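Local structure of erythrocyte binding antigen 140 (Plasmodium falciparum, 4GF2) at residues Tyr525-Asp530 / Ile583-Pro588; Thr339-Arg345 / Asp410-Asp414; Val300-Ile306 / Gln377-Tyr381; Asp310-Phe314 / Gly370-Tyr374. The protein probably binds a sialylated receptor, glycophorin C, on the host red-cell surface, acting as an adhesin of the invading malaria parasite through two Duffy-binding-like domains. The protein carries 3 engineered substitutions. All coordinates share one frame; numbering follows the deposited sequence.

Overall arrangement
Contacts 3 and 4 form a continuous unit on helix 361-382, their centres about 12 Å apart. Leu378 CD2 of contact 3 packs on Leu311 CD2 of contact 4 at 3.9 Å, and along the chain contact 4 is nested inside the loop that contact 3 closes. Contact 2 lies about 20 Å from contact 4 and about 24 Å from contact 3, centre to centre, and its segments alternate with theirs in the sequence. Contact 1 follows in series, nearer the C-terminus, with its centre about 25 Å from that of contact 2. Bound glycerol, probably from the crystallisation liquor, lies about 4 Å from the side chain of Phe314, and likewise of Leu378.

Contact 1 (Tyr525-Asp530 / Ile583-Pro588); sequences YKKWID and IFNEAP. Engineered in segment 583-588: Ala587 (natural residue Ser).
The Tyr525 ring has the backbone O of Glu586 at its edge, in the ring plane and 3.6 Å from Tyr525 CD2, with Asn585 O also near that plane. Pro588 approaches the ring obliquely, its CD 3.5 Å from Tyr525 CE2, and Ile529 CD1 also approaches the Phe584 ring obliquely. The contact is helix-on-loop packing in the C-terminal part of the second Duffy-binding-like region: a turn of helix 518-548 rests against the connection between helices 563-570 and 592-595. With CG anti to its backbone N (chi1 -176°), Tyr525 is directed at the loop. Ile529, one turn on, brings its CG1 to 3.6 Å from Phe584 O and its CG2 near the CA of Glu586. Helix 478-508 backs the same surface, Phe490 touching both Ile529 and Phe584. No hydrogen bond joins the two segments, so the fit is one of carbon against carbonyl and carbon. At the outer margin Asp530 OD2 and Glu586 OE2 lie 4.3 Å apart, a like-charged pair that is probably mildly unfavourable. Ala587, an engineered residue, turns its methyl away from the helix. Lys526 CG is 3.1 Å from the backbone O of Glu586.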
loop_
_atom_site.group_PDB
_atom_site.type_symbol
_atom_site.label_atom_id
_atom_site.label_comp_id
_atom_site.label_asym_id
_atom_site.label_seq_id
_atom_site.Cartn_x
_atom_site.Cartn_y
_atom_site.Cartn_z
ATOM N N TYR A 525 19.092 -32.288 36.388
ATOM C CA TYR A 525 19.155 -32.964 35.098
ATOM C C TYR A 525 18.027 -33.979 34.959
ATOM O O TYR A 525 17.430 -34.107 33.891
ATOM C CB TYR A 525 20.498 -33.664 34.906
ATOM C CG TYR A 525 20.640 -34.305 33.543
ATOM C CD1 TYR A 525 21.061 -33.564 32.450
ATOM C CD2 TYR A 525 20.344 -35.646 33.348
ATOM C CE1 TYR A 525 21.188 -34.140 31.201
ATOM C CE2 TYR A 525 20.468 -36.233 32.102
ATOM C CZ TYR A 525 20.891 -35.473 31.031
ATOM O OH TYR A 525 21.019 -36.046 29.784
ATOM N N LYS A 526 17.745 -34.698 36.042
ATOM C CA LYS A 526 16.672 -35.685 36.050
ATOM C C LYS A 526 15.347 -35.033 35.671
ATOM O O LYS A 526 14.600 -35.557 34.845
ATOM C CB LYS A 526 16.559 -36.343 37.429
ATOM C CG LYS A 526 17.760 -37.197 37.803
ATOM C CD LYS A 526 17.713 -37.653 39.257
ATOM C CE LYS A 526 18.939 -38.481 39.624
ATOM N NZ LYS A 526 18.928 -38.902 41.052
ATOM N N LYS A 527 15.064 -33.885 36.279
ATOM C CA LYS A 527 13.851 -33.138 35.974
ATOM C C LYS A 527 13.815 -32.783 34.495
ATOM O O LYS A 527 12.791 -32.941 33.832
ATOM C CB LYS A 527 13.786 -31.859 36.808
ATOM C CG LYS A 527 13.625 -32.091 38.300
ATOM C CD LYS A 527 12.241 -32.621 38.635
ATOM C CE LYS A 527 12.071 -32.829 40.132
ATOM N NZ LYS A 527 12.198 -31.558 40.901
ATOM N N TRP A 528 14.944 -32.304 33.983
ATOM C CA TRP A 528 15.020 -31.864 32.596
ATOM C C TRP A 528 14.774 -33.023 31.640
ATOM O O TRP A 528 13.911 -32.944 30.767
ATOM C CB TRP A 528 16.380 -31.223 32.297
ATOM C CG TRP A 528 16.489 -30.710 30.889
ATOM C CD1 TRP A 528 15.939 -29.564 30.389
ATOM C CD2 TRP A 528 17.186 -31.328 29.797
ATOM N NE1 TRP A 528 16.249 -29.432 29.058
ATOM C CE2 TRP A 528 17.013 -30.499 28.670
ATOM C CE3 TRP A 528 17.937 -32.500 29.665
ATOM C CZ2 TRP A 528 17.566 -30.805 27.427
ATOM C CZ3 TRP A 528 18.485 -32.801 28.428
ATOM C CH2 TRP A 528 18.297 -31.958 27.327
ATOM N N ILE A 529 15.525 -34.102 31.818
ATOM C CA ILE A 529 15.481 -35.222 30.886
ATOM C C ILE A 529 14.113 -35.898 30.868
ATOM O O ILE A 529 13.667 -36.383 29.827
ATOM C CB ILE A 529 16.567 -36.267 31.216
ATOM C CG1 ILE A 529 16.786 -37.203 30.026
ATOM C CG2 ILE A 529 16.197 -37.053 32.472
ATOM C CD1 ILE A 529 17.309 -36.504 28.785
ATOM N N ASP A 530 13.445 -35.930 32.016
ATOM C CA ASP A 530 12.110 -36.513 32.090
ATOM C C ASP A 530 11.117 -35.628 31.343
ATOM O O ASP A 530 10.222 -36.122 30.659
ATOM C CB ASP A 530 11.672 -36.700 33.545
ATOM C CG ASP A 530 12.466 -37.781 34.260
ATOM O OD1 ASP A 530 13.121 -38.597 33.576
ATOM O OD2 ASP A 530 12.430 -37.821 35.509
ATOM N N ILE A 583 19.214 -43.015 26.270
ATOM C CA ILE A 583 19.291 -41.593 25.954
ATOM C C ILE A 583 18.508 -40.735 26.944
ATOM O O ILE A 583 18.947 -39.647 27.319
ATOM C CB ILE A 583 18.776 -41.306 24.527
ATOM C CG1 ILE A 583 19.135 -39.880 24.102
ATOM C CG2 ILE A 583 17.275 -41.518 24.447
ATOM C CD1 ILE A 583 20.618 -39.653 23.915
ATOM N N PHE A 584 17.349 -41.228 27.370
ATOM C CA PHE A 584 16.502 -40.481 28.293
ATOM C C PHE A 584 16.693 -40.931 29.736
ATOM O O PHE A 584 15.869 -40.630 30.599
ATOM C CB PHE A 584 15.027 -40.610 27.899
ATOM C CG PHE A 584 14.691 -39.944 26.598
ATOM C CD1 PHE A 584 14.804 -38.568 26.459
ATOM C CD2 PHE A 584 14.259 -40.687 25.514
ATOM C CE1 PHE A 584 14.497 -37.951 25.261
ATOM C CE2 PHE A 584 13.949 -40.074 24.314
ATOM C CZ PHE A 584 14.068 -38.705 24.188
ATOM N N ASN A 585 17.780 -41.651 29.998
ATOM C CA ASN A 585 18.104 -42.055 31.359
ATOM C C ASN A 585 18.136 -40.849 32.283
ATOM O O ASN A 585 18.521 -39.752 31.878
ATOM C CB ASN A 585 19.455 -42.770 31.412
ATOM C CG ASN A 585 19.373 -44.207 30.945
ATOM O OD1 ASN A 585 18.289 -44.788 30.866
ATOM N ND2 ASN A 585 20.526 -44.795 30.642
ATOM N N GLU A 586 17.740 -41.063 33.532
ATOM C CA GLU A 586 17.734 -39.997 34.523
ATOM C C GLU A 586 19.137 -39.419 34.718
ATOM O O GLU A 586 19.313 -38.396 35.379
ATOM C CB GLU A 586 17.159 -40.518 35.840
ATOM C CG GLU A 586 15.638 -40.621 35.827
ATOM C CD GLU A 586 15.090 -41.453 36.970
ATOM O OE1 GLU A 586 15.896 -42.083 37.689
ATOM O OE2 GLU A 586 13.854 -41.479 37.146
ATOM N N ALA A 587 20.132 -40.081 34.132
ATOM C CA ALA A 587 21.493 -39.560 34.098
ATOM C C ALA A 587 22.238 -40.178 32.917
ATOM O O ALA A 587 22.004 -41.338 32.578
ATOM C CB ALA A 587 22.211 -39.872 35.401
ATOM N N PRO A 588 23.127 -39.403 32.275
ATOM C CA PRO A 588 23.899 -39.947 31.151
ATOM C C PRO A 588 24.637 -41.221 31.546
ATOM O O PRO A 588 25.129 -41.311 32.671
ATOM C CB PRO A 588 24.898 -38.828 30.837
ATOM C CG PRO A 588 24.264 -37.588 31.359
ATOM C CD PRO A 588 23.492 -38.007 32.572
#

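Contact 2 (Thr339-Arg345 / Asp410-Asp414); sequences TCEPPRR and DIIKD
Glu341 and Ile412 face each other where an extended run, leading into a helix with Pro342 at its N-cap position, passes the loop 410-414, their CA atoms 7.6 Å apart. The two side chains cross at about a right angle, and Ile412 CD1 sits tightly against the carboxylate carbon of Glu341, 3.3 Å from its CD. Nearer the start of each segment, Thr339 CG2 and Ile411 CG2 meet tip to tip. Arg345, reaching back from the first turn of the helix, holds the loop by charge. It grips Asp410 side-on, NE to OD1 at 3.2 Å and NH2 to OD2 at 2.9 Å; both oxygens lie near the guanidinium plane, while NE meets OD1 on its syn side and NH2 comes from above the carboxylate plane. Asp410 OD2 also accepts from the backbone N of Lys413, from the opposite face, at 3.1 Å: an Asx motif that closes the loop on the residue the arginine holds. Within this Duffy-binding-like domain the loop joins helices 388-407 and 415-427, and Gln478 supplies a further donor to Asp410 OD1. Ile412 lies over one guanidinium face, its CB 3.6 Å from Arg345 NH2. The same NH2 reaches Asp414 OD1 almost straight (171°), but from above that carboxylate, whose plane is turned 77° from the guanidinium. Asp414 OD1 caps helix 415-427 through Gly417 N, while a water links Arg345 NH1 to Asp414 OD2.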
loop_
_atom_site.group_PDB
_atom_site.type_symbol
_atom_site.label_atom_id
_atom_site.label_comp_id
_atom_site.label_asym_id
_atom_site.label_seq_id
_atom_site.Cartn_x
_atom_site.Cartn_y
_atom_site.Cartn_z
ATOM N N THR A 339 1.408 -32.242 19.423
ATOM C CA THR A 339 2.190 -31.119 18.925
ATOM C C THR A 339 2.880 -30.366 20.062
ATOM O O THR A 339 2.301 -30.159 21.125
ATOM C CB THR A 339 1.292 -30.127 18.153
ATOM O OG1 THR A 339 0.748 -30.769 16.991
ATOM C CG2 THR A 339 2.085 -28.898 17.726
ATOM N N CYS A 340 4.123 -29.960 19.830
ATOM C CA CYS A 340 4.850 -29.144 20.795
ATOM C C CYS A 340 5.303 -27.842 20.141
ATOM O O CYS A 340 6.104 -27.844 19.207
ATOM C CB CYS A 340 6.044 -29.917 21.360
ATOM S SG CYS A 340 5.578 -31.256 22.484
ATOM N N GLU A 341 4.776 -26.731 20.637
ATOM C CA GLU A 341 5.092 -25.421 20.089
ATOM C C GLU A 341 6.521 -25.034 20.456
ATOM O O GLU A 341 6.908 -25.124 21.616
ATOM C CB GLU A 341 4.106 -24.386 20.630
ATOM C CG GLU A 341 4.215 -23.010 20.001
ATOM C CD GLU A 341 3.208 -22.034 20.580
ATOM O OE1 GLU A 341 2.531 -22.394 21.569
ATOM O OE2 GLU A 341 3.093 -20.908 20.050
ATOM N N PRO A 342 7.318 -24.620 19.463
ATOM C CA PRO A 342 8.678 -24.169 19.774
ATOM C C PRO A 342 8.663 -22.833 20.506
ATOM O O PRO A 342 7.806 -21.996 20.219
ATOM C CB PRO A 342 9.323 -24.002 18.392
ATOM C CG PRO A 342 8.437 -24.736 17.444
ATOM C CD PRO A 342 7.067 -24.647 18.014
ATOM N N PRO A 343 9.590 -22.639 21.452
ATOM C CA PRO A 343 9.712 -21.343 22.130
ATOM C C PRO A 343 9.801 -20.188 21.138
ATOM O O PRO A 343 9.235 -19.120 21.366
ATOM C CB PRO A 343 11.019 -21.487 22.906
ATOM C CG PRO A 343 11.106 -22.950 23.208
ATOM C CD PRO A 343 10.490 -23.654 22.029
ATOM N N ARG A 344 10.516 -20.414 20.043
ATOM C CA ARG A 344 10.658 -19.423 18.988
ATOM C C ARG A 344 9.290 -19.016 18.436
ATOM O O ARG A 344 9.054 -17.846 18.150
ATOM C CB ARG A 344 11.542 -19.990 17.873
ATOM C CG ARG A 344 11.760 -19.063 16.687
ATOM C CD ARG A 344 12.300 -19.835 15.489
ATOM N NE ARG A 344 11.508 -21.034 15.232
ATOM C CZ ARG A 344 10.287 -21.034 14.707
ATOM N NH1 ARG A 344 9.696 -19.891 14.366
ATOM N NH2 ARG A 344 9.650 -22.181 14.524
ATOM N N ARG A 345 8.387 -19.981 18.295
ATOM C CA ARG A 345 7.046 -19.705 17.781
ATOM C C ARG A 345 6.198 -18.973 18.815
ATOM O O ARG A 345 5.364 -18.134 18.469
ATOM C CB ARG A 345 6.362 -21.007 17.362
ATOM C CG ARG A 345 4.878 -20.866 17.022
ATOM C CD ARG A 345 4.647 -19.958 15.827
ATOM N NE ARG A 345 3.221 -19.785 15.545
ATOM C CZ ARG A 345 2.444 -18.866 16.109
ATOM N NH1 ARG A 345 2.935 -18.015 17.000
ATOM N NH2 ARG A 345 1.164 -18.795 15.783
ATOM N N ASP A 410 -1.258 -22.584 10.166
ATOM C CA ASP A 410 -0.556 -22.576 11.447
ATOM C C ASP A 410 -1.340 -23.336 12.511
ATOM O O ASP A 410 -2.548 -23.162 12.649
ATOM C CB ASP A 410 -0.308 -21.143 11.919
ATOM C CG ASP A 410 0.270 -21.085 13.321
ATOM O OD1 ASP A 410 1.442 -21.483 13.499
ATOM O OD2 ASP A 410 -0.446 -20.640 14.247
ATOM N N ILE A 411 -0.637 -24.171 13.267
ATOM C CA ILE A 411 -1.270 -25.046 14.244
ATOM C C ILE A 411 -1.768 -24.309 15.490
ATOM O O ILE A 411 -2.764 -24.709 16.095
ATOM C CB ILE A 411 -0.298 -26.160 14.684
ATOM C CG1 ILE A 411 -0.049 -27.128 13.527
ATOM C CG2 ILE A 411 -0.852 -26.919 15.886
ATOM C CD1 ILE A 411 0.994 -28.183 13.821
ATOM N N ILE A 412 -1.077 -23.240 15.873
ATOM C CA ILE A 412 -1.339 -22.587 17.156
ATOM C C ILE A 412 -2.635 -21.777 17.162
ATOM O O ILE A 412 -3.439 -21.902 18.083
ATOM C CB ILE A 412 -0.184 -21.658 17.575
ATOM C CG1 ILE A 412 1.148 -22.406 17.546
ATOM C CG2 ILE A 412 -0.438 -21.101 18.967
ATOM C CD1 ILE A 412 1.196 -23.635 18.435
ATOM N N LYS A 413 -2.826 -20.941 16.148
ATOM C CA LYS A 413 -4.016 -20.102 16.068
ATOM C C LYS A 413 -4.140 -19.264 17.335
ATOM O O LYS A 413 -5.203 -19.215 17.961
ATOM C CB LYS A 413 -5.271 -20.959 15.896
ATOM C CG LYS A 413 -5.271 -21.837 14.658
ATOM C CD LYS A 413 -5.183 -21.011 13.389
ATOM C CE LYS A 413 -5.554 -21.837 12.166
ATOM N NZ LYS A 413 -5.470 -21.039 10.918
ATOM N N ASP A 414 -3.040 -18.624 17.716
ATOM C CA ASP A 414 -3.016 -17.782 18.902
ATOM C C ASP A 414 -3.688 -16.451 18.599
ATOM O O ASP A 414 -4.047 -16.167 17.459
ATOM C CB ASP A 414 -1.578 -17.527 19.346
ATOM C CG ASP A 414 -0.835 -16.622 18.389
ATOM O OD1 ASP A 414 -0.984 -16.814 17.167
ATOM O OD2 ASP A 414 -0.125 -15.705 18.850
HETATM O O HOH W 1 2.399 -15.348 18.720
#

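Contact 3 (Val300-Ile306 / Gln377-Tyr381); sequences VDIASQI and QLLKY
Gln377 carries CG beside its backbone N (chi1 -75°) and then runs fully extended, which takes its amide across to the carbonyl of Ala303; Lys380, one turn on, bends at its second and fourth torsions and so turns its ammonium group back to Ser304. The result is a helix-helix contact with polar bonds at one end and an apolar patch from Ile306 at the other. It joins the short helix 300-304 to helix 361-382, part of the second Duffy-binding-like domain, and the axes of 300-304 and 377-381 make 107° between their N-to-C directions. Gln377 NE2 donates to Ala303 O at 3.0 Å with an angle of 161°, lying above the carbonyl plane, while the acceptor stays close to the plane of the amide. The bond lands near the C-terminal end of the short helix, where carbonyl groups begin to lose their helical partners. Gln305 O is also near that nitrogen, but the angle is poor and no bond is made.

Ser304 OG donates to Val300 O (2.7 Å) in its own helix and accepts from Lys380 NZ (3.1 Å). The ammonium group has a further partner, Val460 O, so it ties both segments to a third part of the chain. Val300 CG1 lies against the same nitrogen. Past the helix end, Ile306 points its side chain at helix 361-382, sliding along Gln377 in the opposite sense, with CG1 3.8 Å from Gln377 CB; Leu378 and Tyr381 receive its tip, Ile306 CD1 lying 4.0 Å from Tyr381 CB.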
loop_
_atom_site.group_PDB
_atom_site.type_symbol
_atom_site.label_atom_id
_atom_site.label_comp_id
_atom_site.label_asym_id
_atom_site.label_seq_id
_atom_site.Cartn_x
_atom_site.Cartn_y
_atom_site.Cartn_z
ATOM N N VAL A 300 24.858 -6.113 5.794
ATOM C CA VAL A 300 24.319 -6.924 6.878
ATOM C C VAL A 300 24.442 -6.211 8.219
ATOM O O VAL A 300 23.526 -6.264 9.043
ATOM C CB VAL A 300 25.026 -8.286 6.964
ATOM C CG1 VAL A 300 24.556 -9.060 8.191
ATOM C CG2 VAL A 300 24.777 -9.091 5.695
ATOM N N ASP A 301 25.572 -5.546 8.437
ATOM C CA ASP A 301 25.792 -4.813 9.678
ATOM C C ASP A 301 24.663 -3.817 9.920
ATOM O O ASP A 301 24.161 -3.692 11.037
ATOM C CB ASP A 301 27.133 -4.084 9.643
ATOM C CG ASP A 301 28.303 -5.029 9.490
ATOM O OD1 ASP A 301 28.204 -6.175 9.981
ATOM O OD2 ASP A 301 29.318 -4.631 8.879
ATOM N N ILE A 302 24.261 -3.114 8.867
ATOM C CA ILE A 302 23.195 -2.126 8.975
ATOM C C ILE A 302 21.847 -2.814 9.137
ATOM O O ILE A 302 21.056 -2.455 10.010
ATOM C CB ILE A 302 23.155 -1.208 7.746
ATOM C CG1 ILE A 302 24.482 -0.456 7.612
ATOM C CG2 ILE A 302 21.993 -0.228 7.856
ATOM C CD1 ILE A 302 24.596 0.379 6.353
ATOM N N ALA A 303 21.590 -3.811 8.298
ATOM C CA ALA A 303 20.356 -4.579 8.394
ATOM C C ALA A 303 20.217 -5.208 9.779
ATOM O O ALA A 303 19.105 -5.461 10.240
ATOM C CB ALA A 303 20.315 -5.650 7.321
ATOM N N SER A 304 21.345 -5.450 10.444
ATOM C CA SER A 304 21.334 -6.104 11.752
ATOM C C SER A 304 21.131 -5.121 12.904
ATOM O O SER A 304 20.647 -5.501 13.970
ATOM C CB SER A 304 22.635 -6.881 11.974
ATOM O OG SER A 304 22.760 -7.950 11.053
ATOM N N GLN A 305 21.508 -3.863 12.698
ATOM C CA GLN A 305 21.405 -2.863 13.756
ATOM C C GLN A 305 19.942 -2.551 14.057
ATOM O O GLN A 305 19.171 -2.222 13.161
ATOM C CB GLN A 305 22.162 -1.588 13.373
ATOM C CG GLN A 305 22.239 -0.561 14.497
ATOM C CD GLN A 305 23.242 0.545 14.221
ATOM O OE1 GLN A 305 24.237 0.339 13.527
ATOM N NE2 GLN A 305 22.981 1.729 14.766
ATOM N N ILE A 306 19.568 -2.661 15.328
ATOM C CA ILE A 306 18.177 -2.518 15.739
ATOM C C ILE A 306 17.878 -1.132 16.300
ATOM O O ILE A 306 18.657 -0.580 17.073
ATOM C CB ILE A 306 17.809 -3.568 16.806
ATOM C CG1 ILE A 306 17.961 -4.975 16.227
ATOM C CG2 ILE A 306 16.384 -3.353 17.298
ATOM C CD1 ILE A 306 17.590 -6.078 17.190
ATOM N N GLN A 377 15.766 -9.452 12.720
ATOM C CA GLN A 377 16.732 -8.708 13.514
ATOM C C GLN A 377 16.833 -9.282 14.923
ATOM O O GLN A 377 17.929 -9.510 15.429
ATOM C CB GLN A 377 16.346 -7.232 13.591
ATOM C CG GLN A 377 16.619 -6.437 12.330
ATOM C CD GLN A 377 16.188 -4.990 12.472
ATOM O OE1 GLN A 377 15.163 -4.701 13.087
ATOM N NE2 GLN A 377 16.979 -4.074 11.920
ATOM N N LEU A 378 15.684 -9.509 15.552
ATOM C CA LEU A 378 15.648 -10.039 16.910
ATOM C C LEU A 378 16.318 -11.399 16.997
ATOM O O LEU A 378 17.063 -11.674 17.938
ATOM C CB LEU A 378 14.213 -10.146 17.401
ATOM C CG LEU A 378 13.523 -8.806 17.596
ATOM C CD1 LEU A 378 12.062 -9.016 17.919
ATOM C CD2 LEU A 378 14.211 -8.033 18.694
ATOM N N LEU A 379 16.042 -12.251 16.014
ATOM C CA LEU A 379 16.682 -13.555 15.938
ATOM C C LEU A 379 18.183 -13.390 15.755
ATOM O O LEU A 379 18.975 -14.015 16.458
ATOM C CB LEU A 379 16.101 -14.374 14.786
ATOM C CG LEU A 379 14.687 -14.919 15.000
ATOM C CD1 LEU A 379 14.178 -15.561 13.724
ATOM C CD2 LEU A 379 14.651 -15.914 16.149
ATOM N N LYS A 380 18.570 -12.542 14.810
ATOM C CA LYS A 380 19.982 -12.291 14.552
ATOM C C LYS A 380 20.676 -11.824 15.822
ATOM O O LYS A 380 21.804 -12.224 16.105
ATOM C CB LYS A 380 20.151 -11.244 13.451
ATOM C CG LYS A 380 21.596 -10.836 13.193
ATOM C CD LYS A 380 22.467 -12.033 12.844
ATOM C CE LYS A 380 23.895 -11.614 12.519
ATOM N NZ LYS A 380 23.975 -10.814 11.266
ATOM N N TYR A 381 19.992 -10.980 16.590
ATOM C CA TYR A 381 20.565 -10.438 17.812
ATOM C C TYR A 381 20.717 -11.519 18.878
ATOM O O TYR A 381 21.698 -11.536 19.623
ATOM C CB TYR A 381 19.700 -9.297 18.349
ATOM C CG TYR A 381 20.251 -8.672 19.609
ATOM C CD1 TYR A 381 21.292 -7.754 19.554
ATOM C CD2 TYR A 381 19.737 -9.005 20.854
ATOM C CE1 TYR A 381 21.801 -7.182 20.704
ATOM C CE2 TYR A 381 20.240 -8.439 22.009
ATOM C CZ TYR A 381 21.272 -7.529 21.930
ATOM O OH TYR A 381 21.774 -6.963 23.078
#

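Contact 4 (Asp310-Phe314 / Gly370-Tyr374); sequences DLRGF and GASIY
Tyr374 wedges between Leu311 and Phe314, three residues apart on one helix. Its two long sides are filled differently: CD1 meets the methyl Leu311 CD1 at 3.8 Å, while CE2 presses on Phe314 CG at 3.7 Å. Leu311 CA lies over one face of the tyrosine. The two rings are oblique, with planes 42° apart and centroids separated by 5.2 Å, and Tyr374 CD2 stands over the rim of one phenylalanine face. A chi1 of -173° swings the Phe314 ring away from its own N and out toward Gly370 and Ala371, its CZ only 3.3 Å from Ala371 N. Gly370 has no side chain to hold it off, and Ala371 CB lies 3.8 Å from Phe314 CZ. The axes of segments 310-314 and 370-374 cross at -133°, closest approach 11.1 Å, an oblique crossing within the Duffy-binding-like fold rather than an antiparallel one. Ile287 of helix 285-293 also touches Tyr374. No hydrogen bond spans the two segments; the tyrosine hydroxyl is satisfied instead by Tyr283 O, which means that the interface is held by apolar shape complementarity while its buried polar end is served from a neighbouring loop.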
loop_
_atom_site.group_PDB
_atom_site.type_symbol
_atom_site.label_atom_id
_atom_site.label_comp_id
_atom_site.label_asym_id
_atom_site.label_seq_id
_atom_site.Cartn_x
_atom_site.Cartn_y
_atom_site.Cartn_z
ATOM N N ASP A 310 11.620 2.138 17.388
ATOM C CA ASP A 310 10.776 1.607 16.326
ATOM C C ASP A 310 10.304 0.205 16.682
ATOM O O ASP A 310 9.148 -0.151 16.452
ATOM C CB ASP A 310 11.538 1.574 15.003
ATOM C CG ASP A 310 11.839 2.957 14.469
ATOM O OD1 ASP A 310 11.287 3.943 15.004
ATOM O OD2 ASP A 310 12.621 3.058 13.502
ATOM N N LEU A 311 11.214 -0.581 17.246
ATOM C CA LEU A 311 10.927 -1.959 17.628
ATOM C C LEU A 311 9.766 -2.034 18.609
ATOM O O LEU A 311 8.853 -2.844 18.454
ATOM C CB LEU A 311 12.169 -2.591 18.259
ATOM C CG LEU A 311 11.969 -3.977 18.870
ATOM C CD1 LEU A 311 11.603 -4.983 17.797
ATOM C CD2 LEU A 311 13.218 -4.413 19.617
ATOM N N ARG A 312 9.807 -1.187 19.627
ATOM C CA ARG A 312 8.773 -1.194 20.647
ATOM C C ARG A 312 7.536 -0.438 20.174
ATOM O O ARG A 312 6.439 -0.646 20.685
ATOM C CB ARG A 312 9.323 -0.625 21.955
ATOM C CG ARG A 312 10.379 -1.536 22.568
ATOM C CD ARG A 312 11.042 -0.935 23.789
ATOM N NE ARG A 312 12.008 -1.859 24.376
ATOM C CZ ARG A 312 12.814 -1.563 25.390
ATOM N NH1 ARG A 312 12.782 -0.357 25.944
ATOM N NH2 ARG A 312 13.659 -2.475 25.851
ATOM N N GLY A 313 7.711 0.430 19.185
ATOM C CA GLY A 313 6.579 1.094 18.571
ATOM C C GLY A 313 5.739 0.068 17.836
ATOM O O GLY A 313 4.513 0.043 17.951
ATOM N N PHE A 314 6.417 -0.796 17.088
ATOM C CA PHE A 314 5.749 -1.830 16.310
ATOM C C PHE A 314 5.066 -2.864 17.205
ATOM O O PHE A 314 4.105 -3.511 16.791
ATOM C CB PHE A 314 6.754 -2.521 15.392
ATOM C CG PHE A 314 6.128 -3.491 14.444
ATOM C CD1 PHE A 314 5.559 -3.051 13.265
ATOM C CD2 PHE A 314 6.111 -4.845 14.731
ATOM C CE1 PHE A 314 4.984 -3.946 12.386
ATOM C CE2 PHE A 314 5.539 -5.739 13.859
ATOM C CZ PHE A 314 4.972 -5.289 12.685
ATOM N N GLY A 370 7.077 -5.579 8.137
ATOM C CA GLY A 370 7.600 -5.024 9.371
ATOM C C GLY A 370 7.881 -6.123 10.375
ATOM O O GLY A 370 8.980 -6.225 10.927
ATOM N N ALA A 371 6.880 -6.959 10.609
ATOM C CA ALA A 371 7.029 -8.077 11.525
ATOM C C ALA A 371 8.182 -8.977 11.086
ATOM O O ALA A 371 8.979 -9.427 11.911
ATOM C CB ALA A 371 5.736 -8.865 11.598
ATOM N N SER A 372 8.269 -9.233 9.785
ATOM C CA SER A 372 9.303 -10.106 9.239
ATOM C C SER A 372 10.694 -9.539 9.497
ATOM O O SER A 372 11.627 -10.272 9.845
ATOM C CB SER A 372 9.100 -10.294 7.737
ATOM O OG SER A 372 7.866 -10.933 7.462
ATOM N N ILE A 373 10.832 -8.230 9.323
ATOM C CA ILE A 373 12.116 -7.578 9.532
ATOM C C ILE A 373 12.548 -7.670 10.996
ATOM O O ILE A 373 13.661 -8.103 11.294
ATOM C CB ILE A 373 12.079 -6.114 9.059
ATOM C CG1 ILE A 373 12.093 -6.073 7.531
ATOM C CG2 ILE A 373 13.269 -5.333 9.601
ATOM C CD1 ILE A 373 11.824 -4.711 6.942
ATOM N N TYR A 374 11.666 -7.285 11.911
ATOM C CA TYR A 374 12.000 -7.309 13.330
ATOM C C TYR A 374 12.262 -8.727 13.820
ATOM O O TYR A 374 13.186 -8.957 14.595
ATOM C CB TYR A 374 10.907 -6.635 14.161
ATOM C CG TYR A 374 10.803 -5.156 13.879
ATOM C CD1 TYR A 374 11.880 -4.314 14.111
ATOM C CD2 TYR A 374 9.636 -4.604 13.365
ATOM C CE1 TYR A 374 11.800 -2.960 13.848
ATOM C CE2 TYR A 374 9.547 -3.252 13.092
ATOM C CZ TYR A 374 10.634 -2.437 13.336
ATOM O OH TYR A 374 10.545 -1.093 13.071
#